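Local coordinates for protein exosome complex component Rrp42 (Archaeoglobus fulgidus, PDB 3M7N) that is a subunit of the archaeal exosome, an RNA-degrading complex, probably non-catalytic itself but contributing to the structure of the active site of its partner Rrp41, at residues E31-E36 against D143-L148; V58-K63 against V137-L142. One frame throughout, in Å; residues are numbered along the deposited sequence.

Interaction 1 (E31-E36 against D143-L148); sequences EFRKVE and DDDGNL
The guanidinium of Arg33 meets Asp145, Gly146 and Asn147 with its edge: Asp145 O and Gly146 O lie near its plane, and Asn147 CB comes up beside the same rim, 4.0 Å from NH2. NH1 is 2.5 Å from Asp145 O, a separation too short to be trusted in detail, whereas NH2 stands farther off Gly146 O, at 3.6 Å. Bends at chi2 (105°) and chi3 (113°) carry the arginine head across to the loop, a span that suits a long, charged side chain. A water accepts from NH1 at 3.0 Å and donates to Asp145 OD1, joining opposite charges that lie too far apart for a salt bridge. The loop is shaped by an Asx turn, in which Gly146 N donates to Asp144 OD2 (2.8 Å). Glycine suits position 146, where a CB would press on the carbonyl O of Asp145 and lie close to Arg33 NH1. NH2 has its strongest partner in Asp199, so a leucine in place of Arg33 would probably leave that carboxylate without its charged mate and the water without its donor. Asp145 turns its carboxylate to Lys37 and Arg38 of the neighbouring exonuclease 1 chain. Asn147 is the N-cap residue of helix 148-161, while Phe32 packs on Leu53 of strand 47-53 and Leu252 of helix 235-253, placing the contact between the loop leading into strand 35-39, outermost of its sheet within this chain, and the start of helix 148-161.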
ATOM      1  N   GLU H  31       5.338 -41.899  -3.146  1.00 21.48           N
ATOM      2  CA  GLU H  31       4.891 -41.971  -4.545  1.00 26.78           C
ATOM      3  C   GLU H  31       4.430 -40.635  -5.174  1.00 25.17           C
ATOM      4  O   GLU H  31       3.454 -40.032  -4.723  1.00 27.31           O
ATOM      5  CB  GLU H  31       3.758 -43.009  -4.666  1.00 23.06           C
ATOM      6  CG  GLU H  31       3.218 -43.162  -6.053  1.00 24.83           C
ATOM      7  CD  GLU H  31       2.079 -44.167  -6.131  1.00 31.25           C
ATOM      8  OE1 GLU H  31       1.727 -44.759  -5.087  1.00 28.66           O
ATOM      9  OE2 GLU H  31       1.522 -44.346  -7.240  1.00 31.11           O
ATOM     10  N   PHE H  32       5.115 -40.193  -6.224  1.00 25.31           N
ATOM     11  CA  PHE H  32       4.688 -39.032  -7.018  1.00 25.44           C
ATOM     12  C   PHE H  32       3.434 -39.326  -7.838  1.00 27.53           C
ATOM     13  O   PHE H  32       3.179 -40.472  -8.219  1.00 29.39           O
ATOM     14  CB  PHE H  32       5.807 -38.588  -7.966  1.00 25.95           C
ATOM     15  CG  PHE H  32       6.724 -37.552  -7.382  1.00 25.56           C
ATOM     16  CD1 PHE H  32       7.654 -37.900  -6.410  1.00 24.92           C
ATOM     17  CD2 PHE H  32       6.657 -36.220  -7.810  1.00 23.41           C
ATOM     18  CE1 PHE H  32       8.506 -36.939  -5.858  1.00 24.73           C
ATOM     19  CE2 PHE H  32       7.497 -35.250  -7.266  1.00 23.55           C
ATOM     20  CZ  PHE H  32       8.435 -35.616  -6.283  1.00 25.45           C
ATOM     21  N   ARG H  33       2.642 -38.299  -8.121  1.00 31.85           N
ATOM     22  CA  ARG H  33       1.572 -38.466  -9.102  1.00 27.96           C
ATOM     23  C   ARG H  33       2.177 -38.592 -10.501  1.00 29.05           C
ATOM     24  O   ARG H  33       3.379 -38.417 -10.702  1.00 24.26           O
ATOM     25  CB  ARG H  33       0.591 -37.303  -9.100  1.00 28.96           C
ATOM     26  CG  ARG H  33      -0.086 -36.986  -7.780  1.00 28.01           C
ATOM     27  CD  ARG H  33       0.556 -35.746  -7.239  1.00 32.03           C
ATOM     28  NE  ARG H  33      -0.340 -34.615  -7.206  1.00 31.27           N
ATOM     29  CZ  ARG H  33       0.027 -33.347  -7.012  1.00 30.19           C
ATOM     30  NH1 ARG H  33      -0.908 -32.409  -6.995  1.00 30.89           N
ATOM     31  NH2 ARG H  33       1.295 -33.004  -6.844  1.00 22.25           N
ATOM     32  N   LYS H  34       1.324 -38.896 -11.466  1.00 29.54           N
ATOM     33  CA  LYS H  34       1.730 -38.987 -12.844  1.00 26.59           C
ATOM     34  C   LYS H  34       2.360 -37.661 -13.251  1.00 29.34           C
ATOM     35  O   LYS H  34       1.809 -36.587 -12.986  1.00 29.45           O
ATOM     36  CB  LYS H  34       0.497 -39.283 -13.688  1.00 37.69           C
ATOM     37  CG  LYS H  34       0.724 -39.469 -15.182  1.00 42.84           C
ATOM     38  CD  LYS H  34      -0.610 -39.927 -15.827  1.00 54.64           C
ATOM     39  CE  LYS H  34      -0.529 -40.098 -17.343  1.00 55.70           C
ATOM     40  NZ  LYS H  34      -0.695 -38.812 -18.070  1.00 55.36           N
ATOM     41  N   VAL H  35       3.523 -37.744 -13.882  1.00 22.95           N
ATOM     42  CA  VAL H  35       4.238 -36.588 -14.353  1.00 25.43           C
ATOM     43  C   VAL H  35       4.196 -36.567 -15.869  1.00 29.80           C
ATOM     44  O   VAL H  35       4.302 -37.593 -16.508  1.00 30.40           O
ATOM     45  CB  VAL H  35       5.695 -36.667 -13.941  1.00 29.32           C
ATOM     46  CG1 VAL H  35       6.495 -35.602 -14.647  1.00 29.63           C
ATOM     47  CG2 VAL H  35       5.817 -36.548 -12.443  1.00 30.91           C
ATOM     48  N   GLU H  36       4.033 -35.389 -16.444  1.00 34.92           N
ATOM     49  CA  GLU H  36       4.110 -35.237 -17.882  1.00 32.41           C
ATOM     50  C   GLU H  36       4.957 -34.010 -18.176  1.00 29.39           C
ATOM     51  O   GLU H  36       4.719 -32.933 -17.608  1.00 30.21           O
ATOM     52  CB  GLU H  36       2.709 -35.054 -18.449  1.00 34.31           C
ATOM     53  CG  GLU H  36       2.411 -35.904 -19.634  1.00 35.70           C
ATOM     54  CD  GLU H  36       1.017 -35.658 -20.180  1.00 49.76           C
ATOM     55  OE1 GLU H  36       0.902 -35.349 -21.391  1.00 52.86           O
ATOM     56  OE2 GLU H  36       0.044 -35.771 -19.394  1.00 46.71           O
ATOM     57  N   ASP H 143      -2.039 -23.968 -12.865  1.00 26.20           N
ATOM     58  CA  ASP H 143      -3.040 -24.691 -12.103  1.00 28.08           C
ATOM     59  C   ASP H 143      -2.391 -25.226 -10.842  1.00 28.08           C
ATOM     60  O   ASP H 143      -1.548 -26.115 -10.893  1.00 30.17           O
ATOM     61  CB  ASP H 143      -3.589 -25.840 -12.947  1.00 27.13           C
ATOM     62  CG  ASP H 143      -5.091 -26.073 -12.747  1.00 31.65           C
ATOM     63  OD1 ASP H 143      -5.648 -26.989 -13.404  1.00 30.92           O
ATOM     64  OD2 ASP H 143      -5.717 -25.359 -11.947  1.00 28.77           O
ATOM     65  N   ASP H 144      -2.769 -24.675  -9.705  1.00 26.78           N
ATOM     66  CA  ASP H 144      -2.185 -25.120  -8.464  1.00 28.56           C
ATOM     67  C   ASP H 144      -2.992 -26.219  -7.827  1.00 28.17           C
ATOM     68  O   ASP H 144      -3.962 -25.951  -7.127  1.00 29.26           O
ATOM     69  CB  ASP H 144      -2.045 -23.972  -7.461  1.00 33.59           C
ATOM     70  CG  ASP H 144      -1.330 -24.408  -6.190  1.00 32.10           C
ATOM     71  OD1 ASP H 144      -1.228 -23.593  -5.268  1.00 33.00           O
ATOM     72  OD2 ASP H 144      -0.859 -25.574  -6.116  1.00 31.90           O
ATOM     73  N   ASP H 145      -2.580 -27.462  -8.050  1.00 30.93           N
ATOM     74  CA  ASP H 145      -3.153 -28.563  -7.287  1.00 30.70           C
ATOM     75  C   ASP H 145      -2.110 -29.198  -6.348  1.00 29.67           C
ATOM     76  O   ASP H 145      -2.141 -30.398  -6.103  1.00 27.64           O
ATOM     77  CB  ASP H 145      -3.787 -29.608  -8.201  1.00 27.99           C
ATOM     78  CG  ASP H 145      -4.888 -30.395  -7.507  1.00 34.76           C
ATOM     79  OD1 ASP H 145      -5.109 -31.584  -7.855  1.00 34.66           O
ATOM     80  OD2 ASP H 145      -5.529 -29.825  -6.600  1.00 32.35           O
ATOM     81  N   GLY H 146      -1.205 -28.381  -5.820  1.00 27.04           N
ATOM     82  CA  GLY H 146      -0.192 -28.854  -4.887  1.00 24.38           C
ATOM     83  C   GLY H 146       1.178 -29.030  -5.527  1.00 23.48           C
ATOM     84  O   GLY H 146       1.291 -29.398  -6.698  1.00 24.74           O
ATOM     85  N   ASN H 147       2.221 -28.747  -4.752  1.00 20.85           N
ATOM     86  CA  ASN H 147       3.611 -28.981  -5.149  1.00 21.10           C
ATOM     87  C   ASN H 147       4.042 -28.349  -6.477  1.00 24.37           C
ATOM     88  O   ASN H 147       4.711 -28.989  -7.299  1.00 25.36           O
ATOM     89  CB  ASN H 147       3.879 -30.482  -5.143  1.00 25.64           C
ATOM     90  CG  ASN H 147       5.343 -30.827  -5.067  1.00 21.96           C
ATOM     91  OD1 ASN H 147       5.696 -31.999  -5.137  1.00 26.34           O
ATOM     92  ND2 ASN H 147       6.203 -29.828  -4.942  1.00 22.17           N
ATOM     93  N   LEU H 148       3.648 -27.095  -6.681  1.00 26.12           N
ATOM     94  CA  LEU H 148       4.147 -26.277  -7.783  1.00 25.70           C
ATOM     95  C   LEU H 148       5.665 -26.239  -7.756  1.00 23.52           C
ATOM     96  O   LEU H 148       6.327 -26.105  -8.788  1.00 20.57           O
ATOM     97  CB  LEU H 148       3.595 -24.844  -7.672  1.00 26.09           C
ATOM     98  CG  LEU H 148       2.251 -24.624  -8.373  1.00 26.67           C
ATOM     99  CD1 LEU H 148       1.639 -23.311  -7.987  1.00 31.62           C
ATOM    100  CD2 LEU H 148       2.462 -24.689  -9.846  1.00 24.88           C
TER
HETATM  101  O   HOH W   1      -3.172 -33.530  -8.610  1.00 30.90           O

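Interaction 2 (V58-K63 against V137-L142); sequences VVVGVK and VDIHAL
Val60 and Ile139 lie side by side and point the same way from a non-hydrogen-bonded antiparallel pair, with Val60 CG2 3.9 Å from Ile139 CG1. The other branch of the valine, CG1, is anti to its own backbone N (chi1 169°) and reaches diagonally along the sheet to Val137 CG1, 3.8 Å away, the two side chains crossing at a slant. On the same face Val58 extends CG2 to Ile139 CG2 at 3.8 Å, and this methyl also rests against His140 O. Beta-branched residues are at ease in an extended backbone, and Val60 sends its two methyls to different neighbours, Ile139 and Val137. The contact pairs the middle strand, 56-67, with 131-141 in the mixed sheet of the RNase PH domain, which has the ribosomal protein S5 domain 2-like fold, with helices packed on the sheet. Helix 148-161 covers the valine row through Ala151, Ala155 and Ala159, small residues that let it come close, and Leu105 and Val109 of helix 100-115 meet Ile139. The opposite face is made by Val59, Asp138 and His140, with Gly61 adding no side chain. There the side chains of Val59 and Leu142 cross, CG1 of the valine lying 3.8 Å from CD1 of the leucine, where the chain turns a corner. Asp138 directs its carboxylate to Arg89 of the exonuclease 1 chain, so the charge buried at this face meets its mate in the partner subunit. Val59 and His140 exchange two backbone bonds: the one from Val59 N to His140 O is almost straight (176°), the return one from His140 N to Val59 O bent (141°). Gly61 and Asp138 exchange a second pair, Asp138 N donating to Gly61 O at 3.0 Å.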
ATOM      1  N   VAL H  58       2.300 -26.139 -14.782  1.00 27.18           N
ATOM      2  CA  VAL H  58       3.134 -24.953 -14.749  1.00 23.38           C
ATOM      3  C   VAL H  58       3.920 -24.942 -16.023  1.00 25.66           C
ATOM      4  O   VAL H  58       4.249 -25.999 -16.585  1.00 25.98           O
ATOM      5  CB  VAL H  58       4.099 -24.938 -13.525  1.00 28.36           C
ATOM      6  CG1 VAL H  58       4.876 -26.227 -13.439  1.00 26.54           C
ATOM      7  CG2 VAL H  58       5.051 -23.770 -13.623  1.00 25.72           C
ATOM      8  N   VAL H  59       4.201 -23.746 -16.511  1.00 24.86           N
ATOM      9  CA  VAL H  59       4.988 -23.644 -17.719  1.00 26.25           C
ATOM     10  C   VAL H  59       6.167 -22.774 -17.428  1.00 24.68           C
ATOM     11  O   VAL H  59       6.066 -21.803 -16.683  1.00 26.14           O
ATOM     12  CB  VAL H  59       4.165 -23.117 -18.941  1.00 24.59           C
ATOM     13  CG1 VAL H  59       3.472 -21.815 -18.613  1.00 25.80           C
ATOM     14  CG2 VAL H  59       5.056 -22.968 -20.142  1.00 23.89           C
ATOM     15  N   VAL H  60       7.305 -23.144 -17.994  1.00 25.43           N
ATOM     16  CA  VAL H  60       8.496 -22.364 -17.822  1.00 24.13           C
ATOM     17  C   VAL H  60       9.011 -22.009 -19.191  1.00 26.94           C
ATOM     18  O   VAL H  60       9.051 -22.863 -20.082  1.00 28.53           O
ATOM     19  CB  VAL H  60       9.579 -23.161 -17.043  1.00 28.01           C
ATOM     20  CG1 VAL H  60      10.926 -22.446 -17.099  1.00 24.22           C
ATOM     21  CG2 VAL H  60       9.142 -23.392 -15.608  1.00 24.90           C
ATOM     22  N   GLY H  61       9.411 -20.754 -19.364  1.00 27.75           N
ATOM     23  CA  GLY H  61      10.048 -20.339 -20.603  1.00 27.47           C
ATOM     24  C   GLY H  61      11.419 -19.765 -20.321  1.00 31.93           C
ATOM     25  O   GLY H  61      11.661 -19.181 -19.263  1.00 33.02           O
ATOM     26  N   VAL H  62      12.328 -19.940 -21.266  1.00 29.78           N
ATOM     27  CA  VAL H  62      13.664 -19.411 -21.116  1.00 28.79           C
ATOM     28  C   VAL H  62      13.930 -18.375 -22.188  1.00 30.46           C
ATOM     29  O   VAL H  62      13.584 -18.578 -23.341  1.00 30.29           O
ATOM     30  CB  VAL H  62      14.737 -20.527 -21.226  1.00 30.96           C
ATOM     31  CG1 VAL H  62      16.139 -19.933 -21.068  1.00 26.74           C
ATOM     32  CG2 VAL H  62      14.489 -21.610 -20.189  1.00 26.89           C
ATOM     33  N   LYS H  63      14.551 -17.270 -21.795  1.00 33.24           N
ATOM     34  CA  LYS H  63      14.966 -16.241 -22.735  1.00 34.78           C
ATOM     35  C   LYS H  63      16.442 -15.909 -22.542  1.00 35.42           C
ATOM     36  O   LYS H  63      16.924 -15.792 -21.414  1.00 36.69           O
ATOM     37  CB  LYS H  63      14.123 -14.969 -22.566  1.00 34.47           C
ATOM     38  CG  LYS H  63      12.645 -15.144 -22.857  1.00 31.32           C
ATOM     39  CD  LYS H  63      12.408 -15.524 -24.318  1.00 35.25           C
ATOM     40  CE  LYS H  63      12.709 -14.363 -25.263  1.00 35.76           C
ATOM     41  NZ  LYS H  63      12.183 -14.624 -26.636  1.00 35.57           N
ATOM     42  N   VAL H 137      15.043 -17.413 -16.616  1.00 30.52           N
ATOM     43  CA  VAL H 137      14.172 -18.554 -16.373  1.00 28.93           C
ATOM     44  C   VAL H 137      12.904 -18.028 -15.727  1.00 28.80           C
ATOM     45  O   VAL H 137      12.913 -17.544 -14.587  1.00 29.72           O
ATOM     46  CB  VAL H 137      14.830 -19.660 -15.485  1.00 31.14           C
ATOM     47  CG1 VAL H 137      13.828 -20.783 -15.216  1.00 31.17           C
ATOM     48  CG2 VAL H 137      16.065 -20.238 -16.146  1.00 25.98           C
ATOM     49  N   ASP H 138      11.804 -18.087 -16.464  1.00 32.87           N
ATOM     50  CA  ASP H 138      10.573 -17.494 -15.957  1.00 28.42           C
ATOM     51  C   ASP H 138       9.512 -18.550 -15.760  1.00 26.68           C
ATOM     52  O   ASP H 138       9.110 -19.235 -16.697  1.00 28.37           O
ATOM     53  CB  ASP H 138      10.111 -16.324 -16.837  1.00 26.44           C
ATOM     54  CG  ASP H 138      11.002 -15.084 -16.674  1.00 29.26           C
ATOM     55  OD1 ASP H 138      11.741 -14.742 -17.615  1.00 28.86           O
ATOM     56  OD2 ASP H 138      10.969 -14.449 -15.603  1.00 29.13           O
ATOM     57  N   ILE H 139       9.096 -18.697 -14.507  1.00 29.13           N
ATOM     58  CA  ILE H 139       8.187 -19.756 -14.090  1.00 27.48           C
ATOM     59  C   ILE H 139       6.793 -19.164 -14.000  1.00 28.65           C
ATOM     60  O   ILE H 139       6.618 -18.099 -13.422  1.00 28.93           O
ATOM     61  CB  ILE H 139       8.603 -20.311 -12.699  1.00 26.90           C
ATOM     62  CG1 ILE H 139      10.012 -20.910 -12.763  1.00 25.68           C
ATOM     63  CG2 ILE H 139       7.578 -21.325 -12.162  1.00 20.75           C
ATOM     64  CD1 ILE H 139      10.625 -21.189 -11.409  1.00 23.34           C
ATOM     65  N   HIS H 140       5.806 -19.873 -14.538  1.00 27.72           N
ATOM     66  CA  HIS H 140       4.443 -19.367 -14.609  1.00 28.36           C
ATOM     67  C   HIS H 140       3.435 -20.443 -14.241  1.00 25.97           C
ATOM     68  O   HIS H 140       3.158 -21.331 -15.024  1.00 28.77           O
ATOM     69  CB  HIS H 140       4.148 -18.873 -16.021  1.00 28.82           C
ATOM     70  CG  HIS H 140       3.229 -17.700 -16.066  1.00 34.70           C
ATOM     71  ND1 HIS H 140       1.856 -17.832 -16.147  1.00 33.54           N
ATOM     72  CD2 HIS H 140       3.478 -16.366 -16.034  1.00 36.71           C
ATOM     73  CE1 HIS H 140       1.303 -16.636 -16.154  1.00 36.68           C
ATOM     74  NE2 HIS H 140       2.266 -15.727 -16.101  1.00 44.64           N
ATOM     75  N   ALA H 141       2.874 -20.350 -13.048  1.00 25.69           N
ATOM     76  CA  ALA H 141       1.907 -21.326 -12.587  1.00 26.48           C
ATOM     77  C   ALA H 141       0.628 -21.223 -13.412  1.00 25.08           C
ATOM     78  O   ALA H 141       0.194 -20.125 -13.725  1.00 28.42           O
ATOM     79  CB  ALA H 141       1.619 -21.101 -11.121  1.00 22.66           C
ATOM     80  N   LEU H 142       0.037 -22.356 -13.782  1.00 24.58           N
ATOM     81  CA  LEU H 142      -1.256 -22.353 -14.476  1.00 26.47           C
ATOM     82  C   LEU H 142      -2.358 -22.897 -13.587  1.00 32.27           C
ATOM     83  O   LEU H 142      -3.469 -22.345 -13.542  1.00 27.40           O
ATOM     84  CB  LEU H 142      -1.198 -23.154 -15.768  1.00 24.99           C
ATOM     85  CG  LEU H 142      -0.157 -22.602 -16.739  1.00 31.17           C
ATOM     86  CD1 LEU H 142       0.184 -23.599 -17.838  1.00 25.33           C
ATOM     87  CD2 LEU H 142      -0.603 -21.251 -17.318  1.00 29.06           C
TER
HETATM   88  O   HOH W   2      11.926 -16.229 -19.812  1.00 32.43           O

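Along the chain, interaction 2 is nested inside the loop that interaction 1 closes, and residues 137-142 lead directly into 143-148. Their centres are 16 Å apart, yet they touch through Leu148, the first residue of helix 148-161: its CD1 packs 3.8 Å from Ala141 CB, and its CD2 4.0 Å from Val58 CB. Both contacts reach the same five-stranded sheet, and both turn acidic side chains toward the exonuclease 1 (Rrp41) chain, consistent with a part in shaping its active site. The bound nucleic acid is nearer interaction 2, at about 9 Å between nearest atoms, than interaction 1, at about 17 Å.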